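Local coordinates for putative Lipoprotein (Shewanella oneidensis, PDB 3U24) that is of unknown function but binds zinc and calcium ions and is probably related to the zinc metallopeptidases, at residues 402-407 / 463-468; 472-477 / 498-503; 476-481 / 485-490; 495-498 / 503-506; 512-515 / 520-523. All blocks are in the same frame, centred on the assembly; numbering follows the deposited sequence.

Overall arrangement
Interactions 2, 3 and 4 join helices that follow one another in the chain; interaction 1 reaches back to helix 401-409, and interaction 5 joins helix 504-516 to the loop after it. Helix 459-485 runs through interactions 1, 2 and 3, and helix 489-499 through 2, 3 and 4. Interactions 1 and 2 are buried and purely apolar where their segments meet. Interaction 4 lies at the surface, with a long flexible side chain against the start of a helix, while interactions 3 and 5 are half buried and add hydrogen bonds, backbone in the first and guanidinium-to-amide in the second. Interaction 1 adjoins a zinc site, and calcium ions accompany interactions 2, 3 and 4.

Interaction 1 of 5, residues 402-407 / 463-468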
# COMPACT_ATOMS: atom_id res chain seq x y z
N LEU A 402 -11.64 -16.35 -6.10
CA LEU A 402 -10.59 -16.97 -5.32
C LEU A 402 -9.37 -17.37 -6.18
O LEU A 402 -8.25 -17.27 -5.75
CB LEU A 402 -11.15 -18.17 -4.56
CG LEU A 402 -10.16 -18.89 -3.63
CD1 LEU A 402 -9.48 -17.89 -2.67
CD2 LEU A 402 -10.84 -20.05 -2.90
N GLN A 403 -9.62 -17.79 -7.43
CA GLN A 403 -8.56 -18.18 -8.34
C GLN A 403 -7.79 -16.92 -8.80
O GLN A 403 -6.57 -16.86 -8.75
CB GLN A 403 -9.15 -18.92 -9.54
CG GLN A 403 -9.85 -20.25 -9.23
CD GLN A 403 -10.43 -20.87 -10.51
OE1 GLN A 403 -9.68 -21.20 -11.42
NE2 GLN A 403 -11.76 -20.99 -10.59
N ILE A 404 -8.54 -15.88 -9.16
CA ILE A 404 -7.94 -14.59 -9.47
C ILE A 404 -7.13 -14.00 -8.31
O ILE A 404 -6.06 -13.44 -8.53
CB ILE A 404 -9.01 -13.59 -9.94
CG1 ILE A 404 -9.55 -14.04 -11.27
CG2 ILE A 404 -8.43 -12.18 -10.08
CD1 ILE A 404 -10.87 -13.36 -11.53
N LEU A 405 -7.64 -14.12 -7.08
CA LEU A 405 -6.87 -13.68 -5.90
C LEU A 405 -5.52 -14.41 -5.76
O LEU A 405 -4.51 -13.81 -5.40
CB LEU A 405 -7.67 -13.88 -4.59
CG LEU A 405 -6.97 -13.54 -3.25
CD1 LEU A 405 -6.78 -12.04 -3.11
CD2 LEU A 405 -7.71 -14.12 -2.04
N ASN A 406 -5.54 -15.71 -6.00
CA ASN A 406 -4.33 -16.51 -5.89
C ASN A 406 -3.32 -16.21 -7.03
O ASN A 406 -2.12 -16.30 -6.82
CB ASN A 406 -4.68 -18.00 -5.80
CG ASN A 406 -5.33 -18.38 -4.46
OD1 ASN A 406 -5.03 -17.77 -3.41
ND2 ASN A 406 -6.23 -19.40 -4.50
N ILE A 407 -3.81 -15.83 -8.20
CA ILE A 407 -2.96 -15.34 -9.26
C ILE A 407 -2.28 -14.04 -8.81
O ILE A 407 -1.05 -13.92 -8.92
CB ILE A 407 -3.74 -15.16 -10.57
CG1 ILE A 407 -4.14 -16.55 -11.13
CG2 ILE A 407 -2.96 -14.32 -11.56
CD1 ILE A 407 -5.06 -16.52 -12.34
N LEU A 463 -16.45 -12.82 -16.71
CA LEU A 463 -17.39 -11.88 -16.13
C LEU A 463 -16.92 -11.45 -14.74
O LEU A 463 -16.95 -10.26 -14.41
CB LEU A 463 -18.79 -12.50 -16.07
CG LEU A 463 -19.92 -11.67 -15.47
CD1 LEU A 463 -20.07 -10.37 -16.23
CD2 LEU A 463 -21.21 -12.49 -15.46
N MSE A 464 -16.49 -12.44 -13.94
CA MSE A 464 -16.05 -12.21 -12.59
C MSE A 464 -14.75 -11.43 -12.57
O MSE A 464 -14.60 -10.52 -11.77
CB MSE A 464 -15.90 -13.52 -11.81
CG MSE A 464 -17.20 -14.25 -11.48
SE MSE A 464 -18.55 -13.17 -10.44
CE MSE A 464 -17.43 -12.27 -9.23
N TYR A 465 -13.82 -11.78 -13.45
CA TYR A 465 -12.61 -10.99 -13.63
C TYR A 465 -12.92 -9.51 -13.93
O TYR A 465 -12.32 -8.60 -13.36
CB TYR A 465 -11.72 -11.53 -14.76
CG TYR A 465 -10.71 -10.49 -15.20
CD1 TYR A 465 -9.64 -10.15 -14.38
CD2 TYR A 465 -10.86 -9.80 -16.36
CE1 TYR A 465 -8.70 -9.20 -14.75
CE2 TYR A 465 -9.97 -8.82 -16.73
CZ TYR A 465 -8.87 -8.53 -15.93
OH TYR A 465 -7.98 -7.54 -16.28
N TYR A 466 -13.85 -9.28 -14.84
CA TYR A 466 -14.20 -7.92 -15.16
C TYR A 466 -14.75 -7.13 -13.96
O TYR A 466 -14.40 -5.95 -13.81
CB TYR A 466 -15.19 -7.88 -16.31
CG TYR A 466 -14.59 -8.17 -17.68
CD1 TYR A 466 -13.44 -7.55 -18.10
CD2 TYR A 466 -15.26 -9.00 -18.58
CE1 TYR A 466 -12.94 -7.76 -19.38
CE2 TYR A 466 -14.75 -9.26 -19.83
CZ TYR A 466 -13.60 -8.62 -20.24
OH TYR A 466 -13.10 -8.86 -21.48
N LYS A 467 -15.53 -7.75 -13.08
CA LYS A 467 -16.03 -7.01 -11.91
C LYS A 467 -14.84 -6.61 -11.04
O LYS A 467 -14.77 -5.46 -10.53
CB LYS A 467 -17.05 -7.81 -11.07
CG LYS A 467 -17.33 -7.20 -9.70
CD LYS A 467 -18.12 -8.13 -8.79
CE LYS A 467 -18.39 -7.54 -7.40
NZ LYS A 467 -17.32 -7.91 -6.39
N TRP A 468 -13.92 -7.55 -10.89
CA TRP A 468 -12.68 -7.33 -10.17
C TRP A 468 -11.84 -6.23 -10.79
O TRP A 468 -11.37 -5.35 -10.11
CB TRP A 468 -11.94 -8.65 -10.16
CG TRP A 468 -10.79 -8.82 -9.22
CD1 TRP A 468 -9.43 -8.86 -9.54
CD2 TRP A 468 -10.84 -9.11 -7.78
NE1 TRP A 468 -8.67 -9.12 -8.42
CE2 TRP A 468 -9.45 -9.27 -7.34
CE3 TRP A 468 -11.87 -9.22 -6.84
CZ2 TRP A 468 -9.12 -9.53 -6.03
CZ3 TRP A 468 -11.52 -9.48 -5.52
CH2 TRP A 468 -10.18 -9.64 -5.12
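Ile404, on helix 401-409, meets helix 459-485 with both of its branches. Its CG2 methyl sits over one face of the Trp468 indole, on the pyrrole part, and Ile404 CG2 is 3.5 Å from Trp468 CD1. Because CG2 stands anti to the backbone N (chi1 -67°), the other branch is left to run on to the neighbouring backbone, where Ile404 CD1 comes within 3.6 Å of Tyr465 CA, at the edge of the tyrosine ring. A beta-branched residue suits this place, since it offers two methyls in two directions. Around this tight spot the fit is looser: the axes stay 10.6 Å apart and cross at -57°, and Leu405 and Met464 merely flank it. The polar ends turn elsewhere, Tyr465 OH to Arg447 and Trp468 NE1, weakly, to Glu446. An alanine here is likely to leave the indole face without its methyl partner and open a gap between the helices. Helix 401-409 ends in His408 and Glu409, so the contact backs a zinc site made by His408, His414 and Glu439, consistent with a variant of the HExxH motif of the Peptidase_MA clan.

Interaction 2 of 5, residues 472-477 / 498-503; sequences VICNTI and DEAFQQ. With CA (calcium ion), chain T.
Cys474 and Ala500 meet where two successive helices, 459-485 and 489-499, pack together as a helical hairpin, the contact lying at the C-terminal end of the second. The apolar part is small and buried: Cys474 SG rests 3.9 Å from Ala500 CB, and Cys474 CA and Ala500 CA, the nearest such pair across the two segments, are 6.7 Å apart. Both residues are small, which lets the chains come this close, and the thiol, anti to its own carbonyl carbon (chi1 -63°), is directed at the alanine methyl. Glu499 adds only its CB at the fringe of the sulfur.

Just past the alanine the helix ends: Phe501 has positive phi (58°) and turns the chain away, and its ring lies under a carbonyl, with Glu499 O 3.4 Å above the Phe501 ring plane and offset toward the rim.

Charged groups leave the interface. Glu499 OE1 turns from the cysteine to salt bridges with Lys271 and Lys299, and also takes a hydrogen bond from Gln275. Asp498 serves a calcium ion, which is further bound by three waters; one carboxylate oxygen makes the bond, Asp498 OD1 at 2.3 Å from the metal.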
# COMPACT_ATOMS: atom_id res chain seq x y z
N VAL A 472 -10.35 -1.67 -9.66
CA VAL A 472 -9.09 -0.99 -9.87
C VAL A 472 -9.30 0.29 -10.71
O VAL A 472 -8.81 1.36 -10.35
CB VAL A 472 -8.10 -1.99 -10.51
CG1 VAL A 472 -6.92 -1.29 -11.08
CG2 VAL A 472 -7.70 -3.00 -9.42
N ILE A 473 -10.10 0.17 -11.76
CA ILE A 473 -10.45 1.29 -12.62
C ILE A 473 -11.21 2.36 -11.80
O ILE A 473 -10.82 3.56 -11.79
CB ILE A 473 -11.30 0.82 -13.84
CG1 ILE A 473 -10.50 -0.21 -14.69
CG2 ILE A 473 -11.73 2.00 -14.69
CD1 ILE A 473 -11.33 -0.92 -15.77
N CYS A 474 -12.27 1.94 -11.09
CA CYS A 474 -13.06 2.87 -10.32
C CYS A 474 -12.33 3.45 -9.11
O CYS A 474 -12.65 4.55 -8.67
CB CYS A 474 -14.43 2.29 -9.96
SG CYS A 474 -15.46 1.91 -11.43
N ASN A 475 -11.33 2.76 -8.59
CA ASN A 475 -10.48 3.36 -7.53
C ASN A 475 -9.81 4.65 -8.03
O ASN A 475 -9.70 5.61 -7.26
CB ASN A 475 -9.36 2.42 -7.06
CG ASN A 475 -9.82 1.40 -6.03
OD1 ASN A 475 -10.91 1.46 -5.46
ND2 ASN A 475 -8.92 0.46 -5.75
N THR A 476 -9.37 4.65 -9.30
CA THR A 476 -8.71 5.78 -9.93
C THR A 476 -9.70 6.90 -10.20
O THR A 476 -9.44 8.05 -9.87
CB THR A 476 -7.99 5.35 -11.25
OG1 THR A 476 -6.88 4.56 -10.89
CG2 THR A 476 -7.48 6.53 -12.08
N ILE A 477 -10.83 6.56 -10.78
CA ILE A 477 -11.91 7.55 -11.00
C ILE A 477 -12.30 8.26 -9.70
O ILE A 477 -12.41 9.50 -9.63
CB ILE A 477 -13.11 6.88 -11.67
CG1 ILE A 477 -12.68 6.35 -13.03
CG2 ILE A 477 -14.29 7.84 -11.86
CD1 ILE A 477 -13.76 5.61 -13.77
N ASP A 498 -22.99 1.24 -8.39
CA ASP A 498 -23.72 1.12 -9.66
C ASP A 498 -22.80 0.84 -10.86
O ASP A 498 -23.22 0.17 -11.80
CB ASP A 498 -24.54 2.38 -9.94
CG ASP A 498 -25.57 2.65 -8.85
OD1 ASP A 498 -25.96 1.74 -8.08
OD2 ASP A 498 -26.02 3.81 -8.76
N GLU A 499 -21.58 1.37 -10.84
CA GLU A 499 -20.64 1.21 -11.96
C GLU A 499 -19.71 0.03 -11.71
O GLU A 499 -19.42 -0.70 -12.63
CB GLU A 499 -19.82 2.48 -12.23
CG GLU A 499 -20.65 3.74 -12.52
CD GLU A 499 -21.56 3.62 -13.74
OE1 GLU A 499 -21.13 3.09 -14.79
OE2 GLU A 499 -22.73 4.05 -13.67
N ALA A 500 -19.28 -0.17 -10.46
CA ALA A 500 -18.36 -1.24 -10.06
C ALA A 500 -19.02 -2.39 -9.32
O ALA A 500 -18.32 -3.28 -8.86
CB ALA A 500 -17.25 -0.68 -9.19
N PHE A 501 -20.34 -2.35 -9.14
CA PHE A 501 -21.10 -3.47 -8.58
C PHE A 501 -20.64 -3.91 -7.19
O PHE A 501 -20.71 -5.08 -6.85
CB PHE A 501 -21.13 -4.65 -9.57
CG PHE A 501 -21.43 -4.22 -10.97
CD1 PHE A 501 -22.68 -3.70 -11.28
CD2 PHE A 501 -20.47 -4.26 -11.95
CE1 PHE A 501 -22.96 -3.26 -12.57
CE2 PHE A 501 -20.74 -3.81 -13.23
CZ PHE A 501 -21.99 -3.31 -13.54
N GLN A 502 -20.19 -2.95 -6.39
CA GLN A 502 -19.83 -3.21 -4.99
C GLN A 502 -20.99 -3.03 -3.98
O GLN A 502 -22.00 -2.38 -4.24
CB GLN A 502 -18.64 -2.33 -4.59
CG GLN A 502 -17.34 -2.86 -5.19
CD GLN A 502 -16.19 -1.94 -5.03
OE1 GLN A 502 -16.10 -1.15 -4.09
NE2 GLN A 502 -15.28 -2.03 -5.96
N GLN A 503 -20.79 -3.63 -2.81
CA GLN A 503 -21.70 -3.53 -1.68
C GLN A 503 -21.54 -2.18 -0.99
O GLN A 503 -20.50 -1.50 -1.08
CB GLN A 503 -21.36 -4.59 -0.63
CG GLN A 503 -21.49 -6.02 -1.08
CD GLN A 503 -22.93 -6.45 -1.18
OE1 GLN A 503 -23.39 -6.81 -2.27
NE2 GLN A 503 -23.68 -6.37 -0.05
CA CA T . -27.48 2.28 -6.42
O HOH W 1 -28.14 4.35 -7.66
O HOH W 2 -28.98 1.84 -8.02
O HOH W 3 -26.49 4.22 -5.00

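Interaction 3 of 5, residues 476-481 / 485-490; sequences TILDYS and KGMTEE. With CA (calcium ion), chain R.
Ser481 O is gripped by two backbone N-H groups: Lys485 N at 2.9 Å, and Met487 N at 3.1 Å from Ser481 O in a nearly straight bond (170°). They come from opposite faces of the carbonyl plane, each well out of it. Ser481 CB packs 3.8 Å from Met487 CB, and the side chain of Met487 (selenomethionine) crosses that of Leu478 at about a right angle, with Leu478 CD1 4.2 Å from Met487 SE. Lys485 slants across the Tyr480 side chain, Lys485 CD lying at the ring edge, 4.0 Å from Tyr480 CE2.

Here helix 459-485 closes. Gly486, at positive phi, a conformation that suits glycine, bends the chain back, and the Met487-to-Ser481 bond is one residue wider than the 6-to-1 bond of a Schellman motif.

Further out, Ser481 OG, beside its own backbone N (chi1 -54°), donates to Ile477 O, 2.6 Å away, which also accepts Ser481 N from the opposite face. Thr488 is the N-cap of helix 489-499: its hydroxyl caps a backbone N in the first turn while Gln491 OE1 accepts from Thr488 N, a capping box, and Glu489 binds a calcium ion with both oxygens.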
# COMPACT_ATOMS: atom_id res chain seq x y z
N THR A 476 -9.37 4.65 -9.30
CA THR A 476 -8.71 5.78 -9.93
C THR A 476 -9.70 6.90 -10.20
O THR A 476 -9.44 8.05 -9.87
CB THR A 476 -7.99 5.35 -11.25
OG1 THR A 476 -6.88 4.56 -10.89
CG2 THR A 476 -7.48 6.53 -12.08
N ILE A 477 -10.83 6.56 -10.78
CA ILE A 477 -11.91 7.55 -11.00
C ILE A 477 -12.30 8.26 -9.70
O ILE A 477 -12.41 9.50 -9.63
CB ILE A 477 -13.11 6.88 -11.67
CG1 ILE A 477 -12.68 6.35 -13.03
CG2 ILE A 477 -14.29 7.84 -11.86
CD1 ILE A 477 -13.76 5.61 -13.77
N LEU A 478 -12.47 7.48 -8.66
CA LEU A 478 -12.92 7.97 -7.38
C LEU A 478 -11.88 8.90 -6.77
O LEU A 478 -12.19 10.05 -6.36
CB LEU A 478 -13.17 6.79 -6.44
CG LEU A 478 -13.48 7.12 -4.97
CD1 LEU A 478 -14.96 7.33 -4.83
CD2 LEU A 478 -13.10 6.00 -4.01
N ASP A 479 -10.63 8.43 -6.72
CA ASP A 479 -9.61 9.21 -6.02
C ASP A 479 -9.40 10.56 -6.70
O ASP A 479 -9.36 11.61 -6.04
CB ASP A 479 -8.30 8.45 -5.88
CG ASP A 479 -7.34 9.13 -4.90
OD1 ASP A 479 -7.57 9.04 -3.66
OD2 ASP A 479 -6.33 9.72 -5.38
N TYR A 480 -9.33 10.52 -8.03
CA TYR A 480 -9.12 11.70 -8.84
C TYR A 480 -10.31 12.63 -8.76
O TYR A 480 -10.15 13.83 -8.53
CB TYR A 480 -8.84 11.29 -10.30
CG TYR A 480 -8.50 12.44 -11.22
CD1 TYR A 480 -7.19 12.92 -11.31
CD2 TYR A 480 -9.47 13.07 -11.98
CE1 TYR A 480 -6.87 14.01 -12.15
CE2 TYR A 480 -9.16 14.15 -12.81
CZ TYR A 480 -7.86 14.61 -12.91
OH TYR A 480 -7.56 15.69 -13.76
N SER A 481 -11.51 12.09 -8.95
CA SER A 481 -12.70 12.93 -8.99
C SER A 481 -12.96 13.64 -7.66
O SER A 481 -13.37 14.77 -7.65
CB SER A 481 -13.92 12.17 -9.47
OG SER A 481 -13.62 11.57 -10.73
N LYS A 485 -12.08 17.01 -8.86
CA LYS A 485 -13.32 17.37 -9.58
C LYS A 485 -14.52 17.54 -8.65
O LYS A 485 -15.65 17.56 -9.11
CB LYS A 485 -13.67 16.31 -10.63
CG LYS A 485 -12.63 16.10 -11.70
CD LYS A 485 -13.04 14.96 -12.62
CE LYS A 485 -14.17 15.32 -13.58
NZ LYS A 485 -13.58 15.99 -14.77
N GLY A 486 -14.28 17.63 -7.35
CA GLY A 486 -15.37 17.84 -6.37
C GLY A 486 -16.46 16.77 -6.33
O GLY A 486 -17.59 17.09 -6.05
N MSE A 487 -16.14 15.51 -6.58
CA MSE A 487 -17.16 14.44 -6.50
C MSE A 487 -17.71 14.38 -5.07
O MSE A 487 -16.94 14.46 -4.11
CB MSE A 487 -16.56 13.10 -6.91
CG MSE A 487 -17.41 11.87 -6.64
SE MSE A 487 -16.61 10.23 -7.32
CE MSE A 487 -17.28 10.24 -9.14
N THR A 488 -19.03 14.28 -4.94
CA THR A 488 -19.69 14.22 -3.63
C THR A 488 -19.75 12.81 -3.08
O THR A 488 -19.60 11.84 -3.84
CB THR A 488 -21.15 14.66 -3.73
OG1 THR A 488 -21.82 13.75 -4.61
CG2 THR A 488 -21.25 16.15 -4.24
N GLU A 489 -20.06 12.69 -1.79
CA GLU A 489 -20.17 11.40 -1.15
C GLU A 489 -21.19 10.52 -1.89
O GLU A 489 -20.89 9.34 -2.17
CB GLU A 489 -20.54 11.54 0.32
CG GLU A 489 -20.66 10.22 1.09
CD GLU A 489 -20.84 10.40 2.61
OE1 GLU A 489 -20.89 11.55 3.10
OE2 GLU A 489 -20.96 9.38 3.33
N GLU A 490 -22.38 11.08 -2.20
CA GLU A 490 -23.43 10.34 -2.92
C GLU A 490 -22.95 9.91 -4.31
O GLU A 490 -23.19 8.79 -4.73
CB GLU A 490 -24.74 11.16 -3.04
CA CA R . -20.89 10.33 5.56
O HOH W 4 -23.40 10.06 5.22
O HOH W 5 -18.59 10.79 5.77

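Interaction 4 of 5, residues 495-498 / 503-506; sequences LMMD and QRAE. With CA (calcium ion), chain T.
The backbones of Met497 and Gln503 pass with their CA atoms 6.1 Å apart, where a wider pi-type turn at 495-498 precedes the bend into the next helix. Across that bend the main meeting is between Met497, a selenomethionine, and Arg504. Met497 SE lies 3.9 Å from Arg504 CA and equally far from Arg504 CD, so the selenium settles into the angle between the arginine backbone and its aliphatic chain. The Met497 chain is extended as far as SE (chi2 -170°) and bends only at its end, a reach and flexibility that suit methionine to an uneven surface. Nearer the root, Met497 CG keeps a looser distance of 4.3 Å from Gln503 O.

The contact spans the short connection between two successive helices of an all-helical region. Helix 489-499 ends at the positive phi of Phe501, Gln502 N returns a hydrogen bond to Met496 O, and Gln503 takes the N-cap position of helix 504-516, with Arg504 in its first turn. Met497 also touches Ala507 one turn farther on, while Met496 points into the buried side, against Ala507 and Lys510 and against Cys474 and Asn475 of helix 459-485.

Arg504 suits its exposed place because its CD methylene can rest against the selenium while its charged end stays at the surface. Its chain bends at chi2 (72°), and Arg504 NH2 forms a salt bridge with Glu508 one turn along the same helix. The arginine side chain lies about 5 Å from that of Glu489 and about 7 Å from a bound calcium ion, a different one from that bound by Asp498.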
# COMPACT_ATOMS: atom_id res chain seq x y z
N LEU A 495 -20.94 5.56 -7.88
CA LEU A 495 -19.85 4.99 -8.69
C LEU A 495 -19.49 3.56 -8.23
O LEU A 495 -19.47 2.59 -9.01
CB LEU A 495 -18.60 5.87 -8.60
CG LEU A 495 -17.32 5.49 -9.38
CD1 LEU A 495 -17.51 5.83 -10.88
CD2 LEU A 495 -16.09 6.22 -8.79
N MSE A 496 -19.20 3.41 -6.95
CA MSE A 496 -18.68 2.16 -6.48
C MSE A 496 -19.78 1.08 -6.55
O MSE A 496 -19.51 -0.06 -6.87
CB MSE A 496 -18.10 2.27 -5.06
CG MSE A 496 -16.79 3.12 -4.86
SE MSE A 496 -15.38 3.08 -6.27
CE MSE A 496 -14.72 1.27 -6.01
N MSE A 497 -21.03 1.44 -6.32
CA MSE A 497 -22.09 0.43 -6.27
C MSE A 497 -22.71 0.18 -7.64
O MSE A 497 -22.93 -0.95 -8.01
CB MSE A 497 -23.17 0.83 -5.28
CG MSE A 497 -22.71 0.90 -3.83
SE MSE A 497 -24.24 1.13 -2.55
CE MSE A 497 -25.45 -0.21 -3.28
N ASP A 498 -22.99 1.24 -8.39
CA ASP A 498 -23.72 1.12 -9.66
C ASP A 498 -22.80 0.84 -10.86
O ASP A 498 -23.22 0.17 -11.80
CB ASP A 498 -24.54 2.38 -9.94
CG ASP A 498 -25.57 2.65 -8.85
OD1 ASP A 498 -25.96 1.74 -8.08
OD2 ASP A 498 -26.02 3.81 -8.76
N GLN A 503 -20.79 -3.63 -2.81
CA GLN A 503 -21.70 -3.53 -1.68
C GLN A 503 -21.54 -2.18 -0.99
O GLN A 503 -20.50 -1.50 -1.08
CB GLN A 503 -21.36 -4.59 -0.63
CG GLN A 503 -21.49 -6.02 -1.08
CD GLN A 503 -22.93 -6.45 -1.18
OE1 GLN A 503 -23.39 -6.81 -2.27
NE2 GLN A 503 -23.68 -6.37 -0.05
N ARG A 504 -22.56 -1.87 -0.22
CA ARG A 504 -22.63 -0.62 0.49
C ARG A 504 -21.42 -0.36 1.40
O ARG A 504 -20.83 0.70 1.36
CB ARG A 504 -23.90 -0.65 1.34
CG ARG A 504 -24.12 0.60 2.15
CD ARG A 504 -24.52 1.76 1.26
NE ARG A 504 -24.20 3.01 1.93
CZ ARG A 504 -24.72 4.20 1.62
NH1 ARG A 504 -25.61 4.31 0.63
NH2 ARG A 504 -24.35 5.27 2.33
N ALA A 505 -21.12 -1.34 2.23
CA ALA A 505 -20.06 -1.20 3.20
C ALA A 505 -18.72 -0.98 2.48
O ALA A 505 -17.90 -0.17 2.92
CB ALA A 505 -20.02 -2.43 4.11
N GLU A 506 -18.49 -1.70 1.38
CA GLU A 506 -17.25 -1.54 0.63
C GLU A 506 -17.19 -0.10 0.07
O GLU A 506 -16.15 0.58 0.16
CB GLU A 506 -17.10 -2.62 -0.45
CA CA T . -27.48 2.28 -6.42
O HOH W 1 -28.14 4.35 -7.66
O HOH W 2 -28.98 1.84 -8.02
O HOH W 3 -26.49 4.22 -5.00

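Interaction 5 of 5, residues 512-515 / 520-523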
# COMPACT_ATOMS: atom_id res chain seq x y z
N ARG A 512 -14.38 6.87 2.64
CA ARG A 512 -13.59 7.26 3.80
C ARG A 512 -12.09 7.27 3.50
O ARG A 512 -11.39 8.21 3.84
CB ARG A 512 -13.86 6.34 4.99
CG ARG A 512 -13.17 6.81 6.28
CD ARG A 512 -13.47 5.88 7.46
NE ARG A 512 -13.11 6.46 8.77
CZ ARG A 512 -12.02 6.15 9.47
NH1 ARG A 512 -11.14 5.25 9.01
NH2 ARG A 512 -11.79 6.75 10.65
N ARG A 513 -11.62 6.22 2.87
CA ARG A 513 -10.21 6.09 2.53
C ARG A 513 -9.74 7.25 1.60
O ARG A 513 -8.63 7.80 1.78
CB ARG A 513 -9.99 4.72 1.90
CG ARG A 513 -8.58 4.42 1.45
CD ARG A 513 -8.52 2.94 1.11
NE ARG A 513 -7.30 2.61 0.40
CZ ARG A 513 -7.05 1.42 -0.16
NH1 ARG A 513 -7.96 0.44 -0.08
NH2 ARG A 513 -5.90 1.24 -0.82
N ALA A 514 -10.60 7.63 0.66
CA ALA A 514 -10.34 8.74 -0.27
C ALA A 514 -10.41 10.11 0.39
O ALA A 514 -9.79 11.05 -0.10
CB ALA A 514 -11.28 8.69 -1.46
N THR A 515 -11.16 10.24 1.49
CA THR A 515 -11.21 11.48 2.20
C THR A 515 -9.94 11.66 3.02
O THR A 515 -9.54 12.78 3.29
CB THR A 515 -12.42 11.58 3.17
OG1 THR A 515 -12.33 10.60 4.24
CG2 THR A 515 -13.72 11.40 2.44
N GLN A 520 -2.73 7.25 -3.45
CA GLN A 520 -2.46 5.81 -3.24
C GLN A 520 -3.46 4.90 -3.97
O GLN A 520 -3.10 3.84 -4.49
CB GLN A 520 -2.33 5.51 -1.73
CG GLN A 520 -1.86 4.09 -1.39
CD GLN A 520 -2.93 3.03 -1.64
OE1 GLN A 520 -4.13 3.30 -1.54
NE2 GLN A 520 -2.50 1.82 -2.04
N LEU A 521 -4.72 5.33 -4.04
CA LEU A 521 -5.80 4.53 -4.66
C LEU A 521 -5.60 4.36 -6.15
O LEU A 521 -6.08 3.38 -6.69
CB LEU A 521 -7.20 5.11 -4.38
CG LEU A 521 -7.81 4.58 -3.08
CD1 LEU A 521 -9.00 5.45 -2.68
CD2 LEU A 521 -8.20 3.11 -3.23
N THR A 522 -4.92 5.29 -6.81
CA THR A 522 -4.62 5.14 -8.24
C THR A 522 -3.49 4.14 -8.56
O THR A 522 -3.30 3.76 -9.72
CB THR A 522 -4.24 6.49 -8.90
OG1 THR A 522 -2.94 6.88 -8.44
CG2 THR A 522 -5.26 7.60 -8.56
N SER A 523 -2.76 3.66 -7.55
CA SER A 523 -1.51 2.96 -7.79
C SER A 523 -1.74 1.67 -8.57
O SER A 523 -0.95 1.31 -9.47
CB SER A 523 -0.73 2.73 -6.47
OG SER A 523 -1.42 1.92 -5.54
O HOH W 6 -5.27 4.84 0.29
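Arg513 and Gln520 make the polar part of this contact. Arg513 NH2 donates to Gln520 OE1 at 2.8 Å (162° at the hydrogen), and the oxygen lies close to the guanidinium plane, with the two flat groups turned only 24° apart. Water 6 doubles the link, accepting from Arg513 NE at 3.0 Å and donating to Gln520 OE1, so this oxygen is held by two donors. Tyr524 OH takes part too, hydrogen-bonded to both Arg513 NH2 and Gln520 NE2. The arginine reaches this network because its chain is extended throughout, CG standing anti to the backbone N (chi1 179°).

The apolar part lies beneath. Leu521 CD2 sits 3.6 Å from the plane of the Arg513 guanidinium, over its centre, and its other methyl, Leu521 CD1, meets Ala514 CB at 4.1 Å. Leucine thus serves a flat charged group and a small methyl at once. A leucine in place of Arg513 would probably leave Gln520 OE1 without its charged donor, the amide then leaning on Tyr524 and water 6.

Within the connection, Ser523 OG donates to Gln520 O at 2.8 Å in the carbonyl plane. The Gln520 side chain is about 6 Å from that of the zinc ligand Glu439. The contact ties the end of helix 504-516 to the loop leading into helix 523-542, with helix 459-485 packing under Ala514 and Leu521 through Ile482, Asn475 and Asp479.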